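Local coordinates for SCO family protein (Aquifex aeolicus, PDB 3ME7) that probably binds copper and takes part in thiol-disulfide or electron-transfer chemistry, as a thioredoxin-like member of the SCO1/2 family, at residues N149-E152 with F153-L157. Numbering follows the deposited sequence.
Sequences NYLE and FVNAL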
ATOM      1  N   ASN A 149      12.156   9.817   1.819  1.00 20.77           N
ATOM      2  CA  ASN A 149      12.877  10.266   2.991  1.00 19.77           C
ATOM      3  C   ASN A 149      12.142   9.888   4.269  1.00 17.59           C
ATOM      4  O   ASN A 149      10.929   9.690   4.288  1.00 18.15           O
ATOM      5  CB  ASN A 149      13.265  11.752   2.928  1.00 21.08           C
ATOM      6  CG  ASN A 149      12.070  12.679   2.934  1.00 19.48           C
ATOM      7  OD1 ASN A 149      11.465  12.933   3.975  1.00 22.22           O
ATOM      8  ND2 ASN A 149      11.756  13.232   1.772  1.00 22.45           N
ATOM      9  N   TYR A 150      12.915   9.764   5.340  1.00 14.87           N
ATOM     10  CA  TYR A 150      12.407   9.364   6.628  1.00 12.30           C
ATOM     11  C   TYR A 150      11.355  10.332   7.170  1.00 11.11           C
ATOM     12  O   TYR A 150      10.285   9.904   7.631  1.00 11.28           O
ATOM     13  CB  TYR A 150      13.592   9.262   7.592  1.00 11.15           C
ATOM     14  CG  TYR A 150      13.225   9.068   9.049  1.00  8.94           C
ATOM     15  CD1 TYR A 150      12.738   7.847   9.520  1.00 10.08           C
ATOM     16  CD2 TYR A 150      13.381  10.118   9.955  1.00 10.30           C
ATOM     17  CE1 TYR A 150      12.415   7.677  10.864  1.00 10.48           C
ATOM     18  CE2 TYR A 150      13.063   9.974  11.289  1.00  9.86           C
ATOM     19  CZ  TYR A 150      12.575   8.749  11.742  1.00  9.48           C
ATOM     20  OH  TYR A 150      12.254   8.588  13.070  1.00 11.15           O
ATOM     21  N   LEU A 151      11.650  11.633   7.108  1.00 10.81           N
ATOM     22  CA  LEU A 151      10.758  12.614   7.718  1.00 11.45           C
ATOM     23  C   LEU A 151       9.348  12.538   7.141  1.00 11.43           C
ATOM     24  O   LEU A 151       8.373  12.580   7.893  1.00 10.85           O
ATOM     25  CB  LEU A 151      11.308  14.038   7.622  1.00 13.29           C
ATOM     26  CG  LEU A 151      10.536  15.055   8.472  1.00 17.07           C
ATOM     27  CD1 LEU A 151      10.518  14.625   9.936  1.00 14.33           C
ATOM     28  CD2 LEU A 151      11.138  16.453   8.339  1.00 15.22           C
ATOM     29  N   GLU A 152       9.254  12.405   5.822  1.00 11.07           N
ATOM     30  CA  GLU A 152       7.921  12.356   5.189  1.00 11.07           C
ATOM     31  C   GLU A 152       7.077  11.177   5.691  1.00 10.05           C
ATOM     32  O   GLU A 152       5.857  11.306   5.833  1.00  9.91           O
ATOM     33  CB  GLU A 152       7.975  12.432   3.652  1.00 12.63           C
ATOM     34  CG  GLU A 152       8.654  11.271   2.934  1.00 15.64           C
ATOM     35  CD  GLU A 152       8.832  11.525   1.435  1.00 15.20           C
ATOM     36  OE1 GLU A 152       9.682  10.832   0.827  1.00 16.46           O
ATOM     37  OE2 GLU A 152       8.121  12.398   0.880  1.00 16.06           O
ATOM     38  N   PHE A 153       7.720  10.038   5.965  1.00  9.88           N
ATOM     39  CA  PHE A 153       7.021   8.871   6.515  1.00  9.16           C
ATOM     40  C   PHE A 153       6.630   9.058   7.977  1.00  9.09           C
ATOM     41  O   PHE A 153       5.507   8.721   8.355  1.00  9.11           O
ATOM     42  CB  PHE A 153       7.829   7.581   6.315  1.00 11.07           C
ATOM     43  CG  PHE A 153       7.626   6.976   4.972  1.00 13.56           C
ATOM     44  CD1 PHE A 153       8.315   7.465   3.864  1.00 12.66           C
ATOM     45  CD2 PHE A 153       6.700   5.965   4.807  1.00 13.16           C
ATOM     46  CE1 PHE A 153       8.089   6.912   2.603  1.00 13.95           C
ATOM     47  CE2 PHE A 153       6.468   5.397   3.533  1.00 14.61           C
ATOM     48  CZ  PHE A 153       7.160   5.884   2.449  1.00 13.33           C
ATOM     49  N   VAL A 154       7.552   9.592   8.783  1.00  9.05           N
ATOM     50  CA  VAL A 154       7.218   9.946  10.170  1.00  8.72           C
ATOM     51  C   VAL A 154       5.998  10.866  10.221  1.00  9.25           C
ATOM     52  O   VAL A 154       5.052  10.603  10.949  1.00  9.36           O
ATOM     53  CB  VAL A 154       8.414  10.571  10.904  1.00  9.29           C
ATOM     54  CG1 VAL A 154       7.989  11.199  12.215  1.00 10.17           C
ATOM     55  CG2 VAL A 154       9.485   9.515  11.141  1.00  9.94           C
ATOM     56  N   ASN A 155       6.010  11.918   9.410  1.00  9.90           N
ATOM     57  CA  ASN A 155       4.897  12.866   9.369  1.00 11.45           C
ATOM     58  C   ASN A 155       3.581  12.188   8.945  1.00 10.14           C
ATOM     59  O   ASN A 155       2.523  12.450   9.523  1.00 10.50           O
ATOM     60  CB  ASN A 155       5.247  14.048   8.460  1.00 14.03           C
ATOM     61  CG  ASN A 155       6.392  14.907   9.024  1.00 17.18           C
ATOM     62  OD1 ASN A 155       6.797  14.744  10.167  1.00 16.08           O
ATOM     63  ND2 ASN A 155       6.914  15.813   8.212  1.00 16.79           N
ATOM     64  N   ALA A 156       3.661  11.282   7.978  1.00 10.25           N
ATOM     65  CA  ALA A 156       2.470  10.605   7.468  1.00 10.40           C
ATOM     66  C   ALA A 156       1.869   9.705   8.549  1.00 10.62           C
ATOM     67  O   ALA A 156       0.648   9.704   8.764  1.00 11.15           O
ATOM     68  CB  ALA A 156       2.831   9.794   6.215  1.00 10.59           C
ATOM     69  N   LEU A 157       2.731   8.982   9.258  1.00 10.12           N
ATOM     70  CA  LEU A 157       2.259   8.093  10.328  1.00 10.31           C
ATOM     71  C   LEU A 157       1.681   8.882  11.506  1.00 10.21           C
ATOM     72  O   LEU A 157       0.703   8.458  12.104  1.00 10.24           O
ATOM     73  CB  LEU A 157       3.369   7.154  10.811  1.00 10.92           C
ATOM     74  CG  LEU A 157       3.695   6.007   9.856  1.00 11.45           C
ATOM     75  CD1 LEU A 157       4.986   5.352  10.324  1.00 12.74           C
ATOM     76  CD2 LEU A 157       2.528   4.990   9.775  1.00 12.15           C
TER
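Val-154 brings one methyl, CG2, over a face of the Tyr-150 ring one helical turn earlier. The CH-pi contact places Val-154 CG2 3.5 Å from the ring centroid and 24° off the normal, displaced toward the phenol end, where it meets Tyr-150 CZ at 3.2 Å. Tyr-150 presents this face because its CG stands anti to the backbone N (chi1 171°), which carries the ring along the helix toward Val-154. Tyr-150 O accepts the helical bond from Val-154 N and a weak one from Phe-153 N. The closely packed, buried side belongs to Phe-153: Asn-149 O lies in the plane of its ring, at the edge, 3.5 Å from Phe-153 CD1, and Glu-152 CG approaches the same carbon obliquely. The ring also packs on Ile-143 and Val-130 of the sheet and on Leu-58 of helix 55-58, and meets Tyr-148 edge-to-face, setting the first turn of helix 150-160 against the thioredoxin-like fold. That turn opens with a capping box. Asn-149 OD1, at the N-cap, accepts from Glu-152 N at 2.9 Å, while the Glu-152 chain, with CG between its backbone N and carbonyl carbon, runs out extended to place OE1 where it accepts from Asn-149 N at 2.9 Å. This second donor reaches OE1 on its anti side, 25° out of the carboxylate plane; the helix start and its N-H groups would probably favour the ionised carboxylate. On the looser, more exposed flank, the Asn-155 amide crosses the leucine branch at a slant: Asn-155 ND2 is 3.7 Å from Leu-151 CG, and Asn-155 OD1 equally far from Leu-151 CD1. Replacing Asn-155 with an alanine would probably uncover this flank of Leu-151, leaving its CG and CD1 without the amide beside them. Ala-156, one residue on, turns its methyl to the buried side against Val-132 and Ile-143.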